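Local coordinates for protein glycinin A3B4 subunit (Glycine max, PDB 2D5F) that serves as a seed storage protein, an 11S globulin of soybean that assembles into hexamers and probably supplies amino acids to the germinating seedling, at residues G349-L354 with G488-P493; G378-H383 with V430-G435. All blocks are in the same frame, centred on the assembly; numbering follows the deposited sequence.

How the contacts relate
Both contacts lie buried in the C-terminal cupin barrel, their centres about 9 Å apart, and strand 490-491 ties them together. It pairs with one edge of strand 379-385, whose other edge meets strand 429-435 in contact 2. Contact 2 is therefore pairing within a sheet, built on backbone hydrogen bonds with Tyr380, His383 and Glu432 together on one face. Contact 1 runs between the two sheets of the barrel and is mainly aliphatic, with no hydrogen bond across it. Tyr380 is the meeting point inside, since Ile351 packs on its ring. On the outer side both contacts touch a third subunit, through Val491 and Ile379 among others.

Contact 1. Residues G349-L354 with G488-P493; sequences GRISTL and GPLVNP
In Leu490 the first torsion (chi1 -63°) sets CG anti to the carbonyl carbon, and in Ile351 an extended second torsion (chi2 165°) carries CD1 well clear of its own backbone, so that the two branched chains meet between the sheets of a cupin barrel. This double-stranded beta-helix, or jelly roll, has strand 349-354 in one sheet and the short C-terminal strand 490-491 in the other. No hydrogen bond joins the two segments; aliphatic carbon fills the gap instead, as suits an interior between sheets whose backbones are already paired with other strands. Ile351 CD1 lies 3.8 Å from Leu490 CD2 and 3.9 Å from Leu490 CG, the two side chains crossing at a slant. The same methyl reaches the Pro489 ring at CG, 4.0 Å away, so a single terminal group of isoleucine serves two neighbours. Pro489 suits this place because its compact ring presents carbon without a long flexible chain. Around them Phe343 and Tyr380 add aromatic surface to the cluster.

Leu490's other branch, CD1, leans over the start of the opposing strand and comes within 3.7 Å of Arg350 CA. The beta carbon of Arg350 points away from Leu490, and the guanidinium is bonded to Ala336 O. Gly349 is demanded by its own backbone, phi 154°, at which a beta carbon would be jammed against the preceding carbonyl oxygen. With only hydrogens on its alpha carbon, it offers Leu490 its main chain, and Leu490 CD1 rests 3.4 Å from Gly349 O.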
ATOM      1  N   GLY B 349      34.331  13.691   9.237  1.00 24.56           N
ATOM      2  CA  GLY B 349      34.055  12.411   8.608  1.00 20.69           C
ATOM      3  C   GLY B 349      32.812  12.413   7.738  1.00 27.79           C
ATOM      4  O   GLY B 349      32.359  13.469   7.296  1.00 24.85           O
ATOM      5  N   ARG B 350      32.252  11.230   7.489  1.00 24.29           N
ATOM      6  CA  ARG B 350      31.060  11.127   6.660  1.00 19.97           C
ATOM      7  C   ARG B 350      30.170   9.945   7.034  1.00 23.42           C
ATOM      8  O   ARG B 350      30.633   8.956   7.600  1.00 18.60           O
ATOM      9  CB  ARG B 350      31.461  11.023   5.182  1.00 17.96           C
ATOM     10  CG  ARG B 350      32.418   9.881   4.853  1.00 19.27           C
ATOM     11  CD  ARG B 350      32.751   9.884   3.363  1.00 24.04           C
ATOM     12  NE  ARG B 350      33.834   8.974   2.996  1.00 20.77           N
ATOM     13  CZ  ARG B 350      33.681   7.689   2.682  1.00 27.44           C
ATOM     14  NH1 ARG B 350      34.739   6.958   2.358  1.00 23.58           N
ATOM     15  NH2 ARG B 350      32.477   7.132   2.686  1.00 22.23           N
ATOM     16  N   ILE B 351      28.884  10.061   6.719  1.00 17.86           N
ATOM     17  CA  ILE B 351      27.921   9.006   7.003  1.00 22.56           C
ATOM     18  C   ILE B 351      27.075   8.783   5.759  1.00 23.01           C
ATOM     19  O   ILE B 351      26.557   9.741   5.173  1.00 22.80           O
ATOM     20  CB  ILE B 351      26.985   9.390   8.162  1.00 23.92           C
ATOM     21  CG1 ILE B 351      27.803   9.665   9.423  1.00 18.53           C
ATOM     22  CG2 ILE B 351      25.962   8.275   8.405  1.00 19.47           C
ATOM     23  CD1 ILE B 351      27.010  10.392  10.499  1.00 19.09           C
ATOM     24  N   SER B 352      26.943   7.524   5.360  1.00 17.01           N
ATOM     25  CA  SER B 352      26.152   7.175   4.182  1.00 23.85           C
ATOM     26  C   SER B 352      25.094   6.158   4.585  1.00 19.59           C
ATOM     27  O   SER B 352      25.381   5.218   5.324  1.00 16.82           O
ATOM     28  CB  SER B 352      27.054   6.593   3.096  1.00 19.27           C
ATOM     29  OG  SER B 352      28.067   7.527   2.747  1.00 28.66           O
ATOM     30  N   THR B 353      23.870   6.354   4.102  1.00 22.28           N
ATOM     31  CA  THR B 353      22.767   5.458   4.443  1.00 21.24           C
ATOM     32  C   THR B 353      22.252   4.667   3.248  1.00 20.83           C
ATOM     33  O   THR B 353      22.080   5.203   2.162  1.00 22.52           O
ATOM     34  CB  THR B 353      21.586   6.250   5.037  1.00 25.44           C
ATOM     35  OG1 THR B 353      22.054   7.060   6.123  1.00 29.08           O
ATOM     36  CG2 THR B 353      20.506   5.300   5.555  1.00 31.13           C
ATOM     37  N   LEU B 354      22.019   3.378   3.467  1.00 21.05           N
ATOM     38  CA  LEU B 354      21.492   2.487   2.440  1.00 17.79           C
ATOM     39  C   LEU B 354      20.259   1.835   3.051  1.00 18.36           C
ATOM     40  O   LEU B 354      20.364   1.064   3.997  1.00 17.21           O
ATOM     41  CB  LEU B 354      22.520   1.413   2.065  1.00 24.61           C
ATOM     42  CG  LEU B 354      22.042   0.238   1.194  1.00 35.67           C
ATOM     43  CD1 LEU B 354      21.332   0.756  -0.045  1.00 39.29           C
ATOM     44  CD2 LEU B 354      23.238  -0.623   0.790  1.00 33.40           C
ATOM     45  N   GLY B 488      25.689  19.531  12.291  1.00 33.70           N
ATOM     46  CA  GLY B 488      25.539  18.092  12.142  1.00 27.08           C
ATOM     47  C   GLY B 488      26.034  17.172  13.247  1.00 28.39           C
ATOM     48  O   GLY B 488      26.547  17.626  14.270  1.00 26.68           O
ATOM     49  N   PRO B 489      25.882  15.850  13.053  1.00 22.56           N
ATOM     50  CA  PRO B 489      26.293  14.801  13.994  1.00 22.79           C
ATOM     51  C   PRO B 489      27.795  14.521  13.971  1.00 22.46           C
ATOM     52  O   PRO B 489      28.330  13.878  14.874  1.00 27.72           O
ATOM     53  CB  PRO B 489      25.478  13.595  13.536  1.00 19.66           C
ATOM     54  CG  PRO B 489      25.436  13.776  12.059  1.00 19.95           C
ATOM     55  CD  PRO B 489      25.155  15.265  11.910  1.00 19.16           C
ATOM     56  N   LEU B 490      28.473  14.994  12.934  1.00 24.94           N
ATOM     57  CA  LEU B 490      29.912  14.778  12.820  1.00 25.61           C
ATOM     58  C   LEU B 490      30.626  16.010  13.358  1.00 28.60           C
ATOM     59  O   LEU B 490      30.487  17.106  12.814  1.00 25.31           O
ATOM     60  CB  LEU B 490      30.282  14.512  11.361  1.00 24.12           C
ATOM     61  CG  LEU B 490      29.624  13.229  10.844  1.00 22.42           C
ATOM     62  CD1 LEU B 490      29.649  13.189   9.329  1.00 27.15           C
ATOM     63  CD2 LEU B 490      30.338  12.030  11.445  1.00 23.48           C
ATOM     64  N   VAL B 491      31.397  15.813  14.425  1.00 31.38           N
ATOM     65  CA  VAL B 491      32.105  16.904  15.088  1.00 30.60           C
ATOM     66  C   VAL B 491      33.630  16.858  15.069  1.00 27.31           C
ATOM     67  O   VAL B 491      34.246  15.838  15.376  1.00 23.68           O
ATOM     68  CB  VAL B 491      31.658  17.003  16.559  1.00 32.84           C
ATOM     69  CG1 VAL B 491      32.465  18.071  17.287  1.00 33.45           C
ATOM     70  CG2 VAL B 491      30.170  17.312  16.623  1.00 32.68           C
ATOM     71  N   ASN B 492      34.237  17.981  14.705  1.00 28.03           N
ATOM     72  CA  ASN B 492      35.690  18.078  14.703  1.00 37.10           C
ATOM     73  C   ASN B 492      36.033  18.856  15.971  1.00 38.35           C
ATOM     74  O   ASN B 492      35.896  20.076  16.021  1.00 39.53           O
ATOM     75  CB  ASN B 492      36.185  18.807  13.445  1.00 35.63           C
ATOM     76  CG  ASN B 492      35.609  20.207  13.302  1.00 46.44           C
ATOM     77  OD1 ASN B 492      36.348  21.199  13.342  1.00 45.71           O
ATOM     78  ND2 ASN B 492      34.289  20.300  13.126  1.00 29.41           N
ATOM     79  N   PRO B 493      36.458  18.149  17.030  1.00 40.97           N
ATOM     80  CA  PRO B 493      36.793  18.839  18.277  1.00 42.41           C
ATOM     81  C   PRO B 493      38.005  19.765  18.145  1.00 47.37           C
ATOM     82  O   PRO B 493      38.780  19.604  17.173  1.00 46.86           O
ATOM     83  CB  PRO B 493      37.032  17.686  19.244  1.00 30.78           C
ATOM     84  CG  PRO B 493      37.651  16.657  18.361  1.00 39.66           C
ATOM     85  CD  PRO B 493      36.772  16.712  17.126  1.00 38.91           C
ATOM     86  OXT PRO B 493      38.161  20.637  19.025  1.00 46.53           O
TER

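Contact 2. Residues G378-H383 with V430-G435; sequences GIYSPH and VAEQGG
Backbone hydrogen bonds carry most of the joining between Tyr380 and Glu432 and between His383 and Val430, both antiparallel hydrogen-bonded pairs. The first is uneven: Tyr380 N to Glu432 O is 2.8 Å, whereas Glu432 N to Tyr380 O stretches to 3.3 Å. Between the pairs two residues face one, a beta bulge at which Pro382, lacking an N-H, turns the corner. A CA-H...O contact helps there, with Pro382 CA 3.3 Å from Val430 O.

Polar side chains and rings gather on the inward face of this cupin jelly-roll sheet. His383 has CG between backbone N and carbonyl carbon (chi1 58°), which lets ND1 turn back and donate to Ser381 O at 2.8 Å, close to the ring plane. Tyr380 CE1 lies 3.2 Å above one face of this imidazole; over the other, Val430 CG1 makes a CH-pi contact. At the edge of the His383 ring, Glu432 OE2 is 3.3 Å from His383 CE1. The Glu432 side chain comes to about 3 Å (nearest atoms) from a bound magnesium ion. With an alanine at His383, Ser381 O would probably lose this donor and the Tyr380 ring one covered face.

On the outward face van der Waals packing sets Ile379 CG1 along the extended Gln433 chain, 3.6 Å from Gln433 NE2. That amide nitrogen bonds Asn377 O, while Phe212 of a third subunit packs on Ile379 and Gln433.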
ATOM      1  N   GLY B 378      37.871  12.626  14.719  1.00 26.47           N
ATOM      2  CA  GLY B 378      36.520  12.943  14.290  1.00 25.50           C
ATOM      3  C   GLY B 378      35.500  12.292  15.200  1.00 23.46           C
ATOM      4  O   GLY B 378      35.639  11.123  15.568  1.00 24.33           O
ATOM      5  N   ILE B 379      34.465  13.038  15.557  1.00 27.77           N
ATOM      6  CA  ILE B 379      33.440  12.517  16.450  1.00 25.02           C
ATOM      7  C   ILE B 379      32.041  12.391  15.854  1.00 26.68           C
ATOM      8  O   ILE B 379      31.568  13.276  15.140  1.00 23.37           O
ATOM      9  CB  ILE B 379      33.312  13.398  17.711  1.00 28.09           C
ATOM     10  CG1 ILE B 379      34.592  13.323  18.546  1.00 27.74           C
ATOM     11  CG2 ILE B 379      32.103  12.960  18.533  1.00 26.72           C
ATOM     12  CD1 ILE B 379      34.577  14.229  19.762  1.00 21.90           C
ATOM     13  N   TYR B 380      31.394  11.268  16.152  1.00 29.88           N
ATOM     14  CA  TYR B 380      30.016  11.027  15.737  1.00 24.50           C
ATOM     15  C   TYR B 380      29.317  11.173  17.095  1.00 22.27           C
ATOM     16  O   TYR B 380      29.254  10.222  17.878  1.00 18.65           O
ATOM     17  CB  TYR B 380      29.845   9.604  15.199  1.00 24.42           C
ATOM     18  CG  TYR B 380      28.502   9.333  14.545  1.00 20.42           C
ATOM     19  CD1 TYR B 380      27.385  10.126  14.824  1.00 19.73           C
ATOM     20  CD2 TYR B 380      28.338   8.250  13.679  1.00 18.87           C
ATOM     21  CE1 TYR B 380      26.138   9.843  14.259  1.00 19.85           C
ATOM     22  CE2 TYR B 380      27.109   7.958  13.118  1.00 17.51           C
ATOM     23  CZ  TYR B 380      26.009   8.756  13.410  1.00 27.24           C
ATOM     24  OH  TYR B 380      24.786   8.458  12.851  1.00 23.01           O
ATOM     25  N   SER B 381      28.830  12.379  17.376  1.00 22.16           N
ATOM     26  CA  SER B 381      28.193  12.683  18.657  1.00 24.31           C
ATOM     27  C   SER B 381      27.103  11.710  19.101  1.00 25.44           C
ATOM     28  O   SER B 381      26.517  10.998  18.285  1.00 22.75           O
ATOM     29  CB  SER B 381      27.648  14.116  18.638  1.00 21.21           C
ATOM     30  OG  SER B 381      26.811  14.340  17.523  1.00 24.23           O
ATOM     31  N   PRO B 382      26.824  11.664  20.418  1.00 24.75           N
ATOM     32  CA  PRO B 382      25.806  10.778  20.988  1.00 22.78           C
ATOM     33  C   PRO B 382      24.509  10.749  20.185  1.00 24.45           C
ATOM     34  O   PRO B 382      23.855  11.774  19.984  1.00 21.27           O
ATOM     35  CB  PRO B 382      25.621  11.338  22.397  1.00 26.89           C
ATOM     36  CG  PRO B 382      27.011  11.773  22.740  1.00 23.25           C
ATOM     37  CD  PRO B 382      27.451  12.478  21.475  1.00 23.46           C
ATOM     38  N   HIS B 383      24.154   9.554  19.726  1.00 26.28           N
ATOM     39  CA  HIS B 383      22.949   9.338  18.940  1.00 17.34           C
ATOM     40  C   HIS B 383      22.406   7.954  19.269  1.00 19.44           C
ATOM     41  O   HIS B 383      23.091   7.151  19.906  1.00 24.87           O
ATOM     42  CB  HIS B 383      23.277   9.414  17.442  1.00 13.29           C
ATOM     43  CG  HIS B 383      24.317   8.430  16.995  1.00 21.53           C
ATOM     44  ND1 HIS B 383      25.662   8.590  17.260  1.00 18.06           N
ATOM     45  CD2 HIS B 383      24.211   7.275  16.291  1.00 21.54           C
ATOM     46  CE1 HIS B 383      26.337   7.581  16.737  1.00 19.18           C
ATOM     47  NE2 HIS B 383      25.480   6.768  16.145  1.00 16.75           N
ATOM     48  N   VAL B 430      24.865   5.762  21.607  1.00 15.85           N
ATOM     49  CA  VAL B 430      26.237   5.463  21.230  1.00 16.15           C
ATOM     50  C   VAL B 430      26.973   6.676  20.655  1.00 20.12           C
ATOM     51  O   VAL B 430      26.361   7.600  20.114  1.00 20.50           O
ATOM     52  CB  VAL B 430      26.268   4.302  20.200  1.00 18.43           C
ATOM     53  CG1 VAL B 430      25.502   4.701  18.939  1.00 15.73           C
ATOM     54  CG2 VAL B 430      27.707   3.921  19.868  1.00 22.34           C
ATOM     55  N   ALA B 431      28.294   6.665  20.787  1.00 18.19           N
ATOM     56  CA  ALA B 431      29.135   7.735  20.262  1.00 18.77           C
ATOM     57  C   ALA B 431      30.475   7.132  19.856  1.00 23.01           C
ATOM     58  O   ALA B 431      30.922   6.148  20.449  1.00 20.04           O
ATOM     59  CB  ALA B 431      29.333   8.817  21.307  1.00 17.01           C
ATOM     60  N   GLU B 432      31.100   7.713  18.838  1.00 21.42           N
ATOM     61  CA  GLU B 432      32.378   7.217  18.341  1.00 22.76           C
ATOM     62  C   GLU B 432      33.359   8.346  18.019  1.00 23.71           C
ATOM     63  O   GLU B 432      32.957   9.410  17.552  1.00 19.56           O
ATOM     64  CB  GLU B 432      32.163   6.388  17.066  1.00 15.39           C
ATOM     65  CG  GLU B 432      31.382   5.092  17.247  1.00 18.13           C
ATOM     66  CD  GLU B 432      29.921   5.194  16.824  1.00 21.67           C
ATOM     67  OE1 GLU B 432      29.275   4.131  16.726  1.00 21.12           O
ATOM     68  OE2 GLU B 432      29.420   6.319  16.591  1.00 20.87           O
ATOM     69  N   GLN B 433      34.643   8.109  18.278  1.00 23.81           N
ATOM     70  CA  GLN B 433      35.679   9.091  17.962  1.00 29.62           C
ATOM     71  C   GLN B 433      36.839   8.394  17.267  1.00 25.62           C
ATOM     72  O   GLN B 433      37.437   7.466  17.813  1.00 29.25           O
ATOM     73  CB  GLN B 433      36.196   9.806  19.214  1.00 25.27           C
ATOM     74  CG  GLN B 433      37.336  10.785  18.901  1.00 22.87           C
ATOM     75  CD  GLN B 433      37.543  11.823  19.991  1.00 25.08           C
ATOM     76  OE1 GLN B 433      37.300  11.558  21.166  1.00 25.32           O
ATOM     77  NE2 GLN B 433      38.002  13.009  19.604  1.00 22.36           N
ATOM     78  N   GLY B 434      37.140   8.844  16.054  1.00 23.25           N
ATOM     79  CA  GLY B 434      38.219   8.254  15.288  1.00 27.22           C
ATOM     80  C   GLY B 434      39.552   8.317  16.012  1.00 32.40           C
ATOM     81  O   GLY B 434      39.880   9.315  16.657  1.00 27.81           O
ATOM     82  N   GLY B 435      40.318   7.238  15.908  1.00 30.93           N
ATOM     83  CA  GLY B 435      41.610   7.196  16.559  1.00 30.86           C
ATOM     84  C   GLY B 435      42.669   7.933  15.763  1.00 28.67           C
ATOM     85  O   GLY B 435      42.378   8.830  14.974  1.00 27.56           O
TER